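PDB 3NYB: Poly(A) RNA polymerase protein 2 from Saccharomyces cerevisiae, which probably adds poly(A) tails to RNA, as the polymerase subunit of the core of the TRAMP RNA surveillance complex. Local coordinates for residues N8-K13 against D310-S315; F221-G226 against G291-L296; N259-A264 against F280-I285. The protein carries 1 engineered substitution. All blocks are in the same frame, centred on the assembly; numbering follows the deposited sequence.

In the fold
All three contacts lie away from the five-stranded mixed sheet of the palm domain, where polymerases of this family carry their catalytic centre, and belong to the helical part of the chain. Helix 282-304 is shared by interactions 2 and 3. Its beginning meets loop 259-264 in interaction 3, and its middle meets helix 214-228 in interaction 2, with contact centres about 17 Å apart and nearest atoms about 6 Å. The chain then runs on through helix 308-311 to interaction 1, whose centre is about 23 Å from that of interaction 2 and about 38 Å from that of interaction 3. The loops are nested, 3 inside 2 inside 1. Protein AIR2 reaches residues of interactions 2 and 3.

Interaction 1 (N8-K13 against D310-S315); sequences NHDHSK and DRLGKS
A chi1 of 167° swings the Asp10 carboxylate to the backbone of Gly313, while Ser12, its OG turned between N and the carbonyl carbon (chi1 62°), directs its hydroxyl back to the same carboxylate. The receiving element is the type II beta turn Arg311-Lys314 that begins at the end of helix 308-311, closed by a weak bond from Lys314 N to Arg311 O at 2.9 Å. Gly313, at the third position of this turn, has positive phi and offers its amide N-H to Asp10. Gly313 N donates to Asp10 OD2 over 2.9 Å, arriving from above the carboxylate plane, 42° out of it. The other oxygen is engaged within the loop: Ser12 OG donates to the syn lone pair of Asp10 OD1 at 2.9 Å, and Ser12 N adds a weak bond to the same atom in the manner of an Asx turn. The carboxylate therefore ties the N-terminal loop to the turn, and each oxygen has a partner, which would limit its rotation. Leu312 crosses it at about a right angle, CD1 lying 3.9 Å from Asp10 OD1. Arg311 packs its CB on Ser12 CB at 3.6 Å and then bends at chi3, the guanidinium also meeting Phe308 in a cation-pi contact and giving a weak bond to Gln14 O. One face of that guanidinium is covered by the carbonyl oxygen of Ser12, 3.1 Å from Arg311 CZ.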
# COMPACT_ATOMS: atom_id res chain seq x y z
N ASN A 8 -0.92 16.79 -20.94
CA ASN A 8 -2.25 16.75 -21.57
C ASN A 8 -3.36 16.40 -20.58
O ASN A 8 -4.46 15.99 -20.97
CB ASN A 8 -2.28 15.79 -22.77
CG ASN A 8 -1.12 16.01 -23.74
OD1 ASN A 8 -0.88 17.14 -24.19
ND2 ASN A 8 -0.40 14.94 -24.07
N HIS A 9 -3.07 16.57 -19.30
CA HIS A 9 -4.02 16.21 -18.26
C HIS A 9 -4.01 17.25 -17.14
O HIS A 9 -4.03 16.90 -15.96
CB HIS A 9 -3.67 14.85 -17.68
CG HIS A 9 -3.77 13.73 -18.67
ND1 HIS A 9 -4.98 13.26 -19.13
CD2 HIS A 9 -2.82 12.99 -19.28
CE1 HIS A 9 -4.77 12.27 -19.99
NE2 HIS A 9 -3.46 12.09 -20.10
N ASP A 10 -3.98 18.52 -17.52
CA ASP A 10 -3.93 19.59 -16.53
C ASP A 10 -5.31 19.82 -15.92
O ASP A 10 -6.28 19.98 -16.65
CB ASP A 10 -3.43 20.87 -17.19
CG ASP A 10 -3.65 22.08 -16.33
OD1 ASP A 10 -4.67 22.77 -16.52
OD2 ASP A 10 -2.80 22.32 -15.45
N HIS A 11 -5.38 19.82 -14.59
CA HIS A 11 -6.63 20.12 -13.89
C HIS A 11 -6.51 21.36 -13.02
O HIS A 11 -7.17 21.45 -11.99
CB HIS A 11 -7.03 18.96 -12.99
CG HIS A 11 -6.92 17.62 -13.65
ND1 HIS A 11 -7.81 17.20 -14.63
CD2 HIS A 11 -6.05 16.61 -13.47
CE1 HIS A 11 -7.47 15.99 -15.01
NE2 HIS A 11 -6.41 15.60 -14.32
N SER A 12 -5.67 22.30 -13.44
CA SER A 12 -5.33 23.44 -12.60
C SER A 12 -6.54 24.33 -12.38
O SER A 12 -6.58 25.08 -11.41
CB SER A 12 -4.16 24.24 -13.18
OG SER A 12 -4.47 24.78 -14.45
N LYS A 13 -7.52 24.24 -13.27
CA LYS A 13 -8.70 25.11 -13.20
C LYS A 13 -9.82 24.55 -12.31
O LYS A 13 -10.91 25.12 -12.24
CB LYS A 13 -9.25 25.40 -14.61
CG LYS A 13 -8.25 26.06 -15.55
CD LYS A 13 -7.98 27.52 -15.19
CE LYS A 13 -6.96 28.15 -16.15
NZ LYS A 13 -5.56 27.63 -15.96
N ASP A 310 -0.56 30.46 -11.88
CA ASP A 310 0.52 29.79 -11.16
C ASP A 310 0.22 28.32 -10.98
O ASP A 310 1.09 27.54 -10.60
CB ASP A 310 0.73 30.44 -9.79
CG ASP A 310 1.29 31.84 -9.88
OD1 ASP A 310 2.48 31.98 -10.22
OD2 ASP A 310 0.54 32.80 -9.60
N ARG A 311 -1.03 27.94 -11.24
CA ARG A 311 -1.44 26.56 -11.08
C ARG A 311 -1.20 25.77 -12.36
O ARG A 311 -0.90 24.58 -12.32
CB ARG A 311 -2.92 26.49 -10.69
CG ARG A 311 -3.31 27.45 -9.58
CD ARG A 311 -4.81 27.56 -9.48
NE ARG A 311 -5.37 26.58 -8.55
CZ ARG A 311 -6.66 26.26 -8.50
NH1 ARG A 311 -7.52 26.81 -9.33
NH2 ARG A 311 -7.08 25.36 -7.62
N LEU A 312 -1.33 26.46 -13.49
CA LEU A 312 -1.14 25.85 -14.80
C LEU A 312 0.02 24.86 -14.81
O LEU A 312 1.14 25.19 -14.41
CB LEU A 312 -0.92 26.92 -15.87
CG LEU A 312 -1.05 26.41 -17.31
CD1 LEU A 312 -2.42 25.77 -17.50
CD2 LEU A 312 -0.81 27.50 -18.35
N GLY A 313 -0.26 23.65 -15.26
CA GLY A 313 0.74 22.60 -15.38
C GLY A 313 1.39 22.14 -14.09
O GLY A 313 2.51 21.64 -14.12
N LYS A 314 0.71 22.31 -12.97
CA LYS A 314 1.29 21.93 -11.69
C LYS A 314 0.85 20.54 -11.26
O LYS A 314 -0.11 20.00 -11.79
CB LYS A 314 0.99 22.95 -10.59
CG LYS A 314 1.79 24.23 -10.73
CD LYS A 314 3.19 23.94 -11.24
CE LYS A 314 3.92 25.23 -11.60
NZ LYS A 314 3.96 26.14 -10.43
N SER A 315 1.59 19.97 -10.31
CA SER A 315 1.34 18.62 -9.86
C SER A 315 1.29 18.56 -8.35
O SER A 315 2.20 19.02 -7.67
CB SER A 315 2.45 17.69 -10.35
OG SER A 315 2.30 16.42 -9.75

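Interaction 2 (F221-G226 against G291-L296); sequences FFELYG and GAFDLL
Phe222 sets its ring against Ala292 of a second helix, the first residue of 221-226 to cross the gap. The two segments belong to helices 214-228 and 282-304, which pack roughly antiparallel: the short axes approach to 8.4 Å with 145° between their directions, and the closest backbone pair is Phe222 and Phe293. Phe222 CG, anti to the carbonyl carbon (chi1 -70°), carries the ring toward 291-296, and the turn about chi2 sets one face on the methyl of Ala292. This is a CH-pi contact almost on the ring axis, with Ala292 CB 3.6 Å from the Phe222 ring centroid. Near the ring plane, at the edge, Leu296 CD1 stands 3.7 Å from Phe222 CD2, its side chain crossing at about a right angle. At the root of the side chain, Phe222 CB meets Phe293 CB at 4.0 Å. Phe170 and Phe289 add further ring contacts around Phe222.

One residue on, Glu223 runs alongside Phe293, both side chains pointing the same way. Its CB and CG make the closest approach, with Glu223 CB 3.5 Å from Phe293 CD1. The extended chain keeps the carboxylate alongside the ring, the planes 25° apart and Glu223 OE1 3.8 Å from Phe293 CE1, while OE2 forms a salt bridge with Arg26 of the chain of Protein AIR2. The chemistry is thus divided between two neighbouring residues: between the helices the contact is largely apolar and buried, whereas the charge of Glu223 is answered by the partner protein, so one residue belongs to both the helix packing and the heterodimer interface.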
# COMPACT_ATOMS: atom_id res chain seq x y z
N PHE A 221 -5.80 8.76 4.61
CA PHE A 221 -5.07 7.53 4.87
C PHE A 221 -3.75 7.85 5.58
O PHE A 221 -3.39 7.19 6.55
CB PHE A 221 -4.81 6.75 3.58
CG PHE A 221 -3.79 5.65 3.73
CD1 PHE A 221 -4.19 4.35 3.99
CD2 PHE A 221 -2.44 5.91 3.61
CE1 PHE A 221 -3.25 3.33 4.12
CE2 PHE A 221 -1.50 4.90 3.74
CZ PHE A 221 -1.91 3.61 4.00
N PHE A 222 -3.03 8.84 5.08
CA PHE A 222 -1.76 9.22 5.70
C PHE A 222 -1.98 9.86 7.06
O PHE A 222 -1.11 9.83 7.93
CB PHE A 222 -0.98 10.18 4.79
CG PHE A 222 -0.45 9.53 3.55
CD1 PHE A 222 0.33 8.38 3.63
CD2 PHE A 222 -0.71 10.07 2.30
CE1 PHE A 222 0.82 7.78 2.50
CE2 PHE A 222 -0.23 9.47 1.17
CZ PHE A 222 0.54 8.33 1.26
N GLU A 223 -3.16 10.46 7.23
CA GLU A 223 -3.52 11.10 8.48
C GLU A 223 -3.79 10.06 9.55
O GLU A 223 -3.32 10.16 10.68
CB GLU A 223 -4.77 11.95 8.27
CG GLU A 223 -5.31 12.58 9.53
CD GLU A 223 -6.60 13.30 9.29
OE1 GLU A 223 -6.68 14.51 9.61
OE2 GLU A 223 -7.55 12.66 8.78
N LEU A 224 -4.55 9.04 9.18
CA LEU A 224 -4.86 7.97 10.10
C LEU A 224 -3.58 7.29 10.55
O LEU A 224 -3.27 7.26 11.74
CB LEU A 224 -5.81 6.96 9.46
CG LEU A 224 -6.35 5.88 10.39
CD1 LEU A 224 -5.37 4.74 10.50
CD2 LEU A 224 -6.64 6.45 11.76
N TYR A 225 -2.84 6.76 9.59
CA TYR A 225 -1.68 5.92 9.88
C TYR A 225 -0.41 6.72 10.14
O TYR A 225 0.63 6.15 10.46
CB TYR A 225 -1.44 4.92 8.75
CG TYR A 225 -2.56 3.92 8.60
CD1 TYR A 225 -2.88 3.04 9.62
CD2 TYR A 225 -3.29 3.84 7.42
CE1 TYR A 225 -3.89 2.12 9.48
CE2 TYR A 225 -4.31 2.92 7.28
CZ TYR A 225 -4.61 2.06 8.31
OH TYR A 225 -5.62 1.15 8.18
N GLY A 226 -0.50 8.03 10.01
CA GLY A 226 0.66 8.87 10.26
C GLY A 226 0.59 9.63 11.58
O GLY A 226 1.62 9.95 12.17
N GLY A 291 4.79 12.83 7.10
CA GLY A 291 5.45 13.64 6.09
C GLY A 291 4.57 13.76 4.85
O GLY A 291 4.41 14.85 4.29
N ALA A 292 3.99 12.65 4.43
CA ALA A 292 3.18 12.64 3.23
C ALA A 292 1.94 13.51 3.43
O ALA A 292 1.61 14.35 2.59
CB ALA A 292 2.80 11.21 2.86
N PHE A 293 1.26 13.31 4.54
CA PHE A 293 0.15 14.17 4.93
C PHE A 293 0.56 15.65 4.91
O PHE A 293 -0.10 16.47 4.29
CB PHE A 293 -0.33 13.77 6.32
CG PHE A 293 -1.39 14.66 6.86
CD1 PHE A 293 -2.72 14.30 6.76
CD2 PHE A 293 -1.06 15.85 7.48
CE1 PHE A 293 -3.71 15.12 7.26
CE2 PHE A 293 -2.04 16.67 7.98
CZ PHE A 293 -3.37 16.31 7.87
N ASP A 294 1.66 15.98 5.60
CA ASP A 294 2.13 17.36 5.65
C ASP A 294 2.34 17.93 4.25
O ASP A 294 1.90 19.04 3.96
CB ASP A 294 3.44 17.46 6.44
CG ASP A 294 3.24 17.26 7.93
OD1 ASP A 294 2.13 16.86 8.34
OD2 ASP A 294 4.20 17.50 8.70
N LEU A 295 3.00 17.15 3.40
CA LEU A 295 3.31 17.59 2.04
C LEU A 295 2.05 17.81 1.20
O LEU A 295 1.90 18.86 0.57
CB LEU A 295 4.23 16.58 1.35
CG LEU A 295 5.69 16.54 1.80
CD1 LEU A 295 6.32 15.17 1.60
CD2 LEU A 295 6.50 17.60 1.08
N LEU A 296 1.16 16.82 1.20
CA LEU A 296 -0.09 16.90 0.44
C LEU A 296 -0.98 18.07 0.87
O LEU A 296 -1.43 18.85 0.04
CB LEU A 296 -0.89 15.60 0.56
CG LEU A 296 -0.30 14.34 -0.07
CD1 LEU A 296 -1.17 13.15 0.31
CD2 LEU A 296 -0.20 14.46 -1.58

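Interaction 3 (N259-A264 against F280-I285); sequences NPFSLA and FNIRDI
Phe261 lays the CD2 side of its ring over one face of the Arg283 guanidinium, the two planes only 15° apart. The overlap is offset toward the rim of the guanidinium: Phe261 CD2 is 3.3 Å from Arg283 NH1, and Phe261 CB is 3.6 Å from NH2 of the same arginine. Loop 259-264, between strands 243-247 and 266-267, is here laid against the start of helix 282-304. Chi1 near -170° carries the ring of Phe261 to the first turn of this helix, where Arg283 CA meets the ring edge in its plane, 3.6 Å from Phe261 CE2. The arginine, extended from CG to NE, follows the ring back toward the loop, its CG 3.5 Å from Phe261 CD2.

Ile282 fills the other part of the contact. Its CG2 methyl, 4.0 Å from Phe261 CD2, also lies against the loop backbone, 3.6 Å from Ser262 CA, and its CD1 continues to Leu263 CB at 3.9 Å. Tyr231 touches Ile282 as well. The loop has weak ties of its own: Ser262 OG donates to Asn259 O, and Phe261 N to Asn259 OD1.

An alanine in place of Phe261 would remove the ring, and would probably open a gap beside Ile282 CG2 and set the Arg283 guanidinium free to turn.

Arg69 of the chain of Protein AIR2 comes close to Arg283 with a like charge, which the arginine is likely to feel. Its hold on the loop is a flat contact between the guanidinium face and the CD2 side of the ring, with the arginine's CG and CB also against the ring, while Ile282 joins loop and helix mainly through its two methyl groups, against loop backbone and side chains.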
# COMPACT_ATOMS: atom_id res chain seq x y z
N ASN A 259 8.82 -6.03 22.13
CA ASN A 259 8.83 -4.67 21.59
C ASN A 259 7.42 -4.13 21.35
O ASN A 259 6.76 -4.51 20.38
CB ASN A 259 9.64 -4.62 20.29
CG ASN A 259 9.56 -3.27 19.60
OD1 ASN A 259 9.16 -2.27 20.20
ND2 ASN A 259 9.96 -3.23 18.33
N PRO A 260 6.97 -3.23 22.23
CA PRO A 260 5.62 -2.64 22.21
C PRO A 260 5.29 -1.88 20.92
O PRO A 260 4.22 -2.11 20.35
CB PRO A 260 5.67 -1.66 23.40
CG PRO A 260 7.14 -1.43 23.65
CD PRO A 260 7.73 -2.78 23.41
N PHE A 261 6.18 -0.99 20.48
CA PHE A 261 5.90 -0.13 19.34
C PHE A 261 6.19 -0.79 18.00
O PHE A 261 7.30 -0.72 17.48
CB PHE A 261 6.67 1.19 19.45
CG PHE A 261 6.25 2.22 18.45
CD1 PHE A 261 5.10 2.96 18.63
CD2 PHE A 261 7.01 2.46 17.32
CE1 PHE A 261 4.71 3.91 17.71
CE2 PHE A 261 6.63 3.41 16.39
CZ PHE A 261 5.48 4.14 16.59
N SER A 262 5.17 -1.42 17.43
CA SER A 262 5.33 -2.14 16.18
C SER A 262 3.97 -2.52 15.59
O SER A 262 3.00 -2.73 16.32
CB SER A 262 6.20 -3.39 16.38
OG SER A 262 5.59 -4.29 17.29
N LEU A 263 3.91 -2.60 14.27
CA LEU A 263 2.66 -2.90 13.58
C LEU A 263 2.24 -4.34 13.85
O LEU A 263 3.04 -5.26 13.70
CB LEU A 263 2.85 -2.71 12.08
CG LEU A 263 1.65 -2.22 11.28
CD1 LEU A 263 1.79 -2.67 9.83
CD2 LEU A 263 0.36 -2.74 11.87
N ALA A 264 0.99 -4.53 14.26
CA ALA A 264 0.46 -5.86 14.52
C ALA A 264 -0.77 -6.14 13.68
O ALA A 264 -1.84 -5.58 13.90
CB ALA A 264 0.14 -6.02 15.98
N PHE A 280 10.38 -3.77 11.52
CA PHE A 280 10.94 -3.17 12.72
C PHE A 280 11.18 -1.67 12.59
O PHE A 280 11.41 -0.97 13.58
CB PHE A 280 12.21 -3.90 13.16
CG PHE A 280 13.23 -4.09 12.07
CD1 PHE A 280 14.13 -3.08 11.76
CD2 PHE A 280 13.32 -5.29 11.37
CE1 PHE A 280 15.09 -3.25 10.76
CE2 PHE A 280 14.27 -5.47 10.37
CZ PHE A 280 15.16 -4.45 10.07
N ASN A 281 11.10 -1.17 11.36
CA ASN A 281 11.38 0.24 11.14
C ASN A 281 10.10 1.05 11.17
O ASN A 281 10.00 2.11 10.56
CB ASN A 281 12.11 0.46 9.83
CG ASN A 281 12.91 1.74 9.83
OD1 ASN A 281 13.24 2.26 8.77
ND2 ASN A 281 13.22 2.25 11.02
N ILE A 282 9.13 0.54 11.91
CA ILE A 282 7.81 1.12 11.94
C ILE A 282 7.82 2.56 12.43
O ILE A 282 6.97 3.36 12.07
CB ILE A 282 6.88 0.26 12.80
CG1 ILE A 282 5.47 0.86 12.85
CG2 ILE A 282 7.48 0.03 14.19
CD1 ILE A 282 4.72 0.69 11.57
N ARG A 283 8.80 2.91 13.25
CA ARG A 283 8.90 4.28 13.76
C ARG A 283 9.06 5.29 12.63
O ARG A 283 8.38 6.31 12.60
CB ARG A 283 10.06 4.40 14.73
CG ARG A 283 10.07 3.35 15.81
CD ARG A 283 11.09 3.68 16.87
NE ARG A 283 11.00 2.76 18.00
CZ ARG A 283 10.18 2.93 19.03
NH1 ARG A 283 9.37 3.99 19.07
NH2 ARG A 283 10.15 2.05 20.02
N ASP A 284 9.99 5.00 11.72
CA ASP A 284 10.24 5.88 10.58
C ASP A 284 9.12 5.81 9.56
O ASP A 284 8.87 6.76 8.82
CB ASP A 284 11.57 5.52 9.91
CG ASP A 284 12.76 6.07 10.67
OD1 ASP A 284 12.59 6.47 11.84
OD2 ASP A 284 13.87 6.11 10.09
N ILE A 285 8.43 4.67 9.52
CA ILE A 285 7.30 4.52 8.62
C ILE A 285 6.22 5.53 8.98
O ILE A 285 5.72 6.25 8.12
CB ILE A 285 6.75 3.08 8.64
CG1 ILE A 285 7.80 2.12 8.07
CG2 ILE A 285 5.46 2.99 7.85
CD1 ILE A 285 7.51 0.67 8.32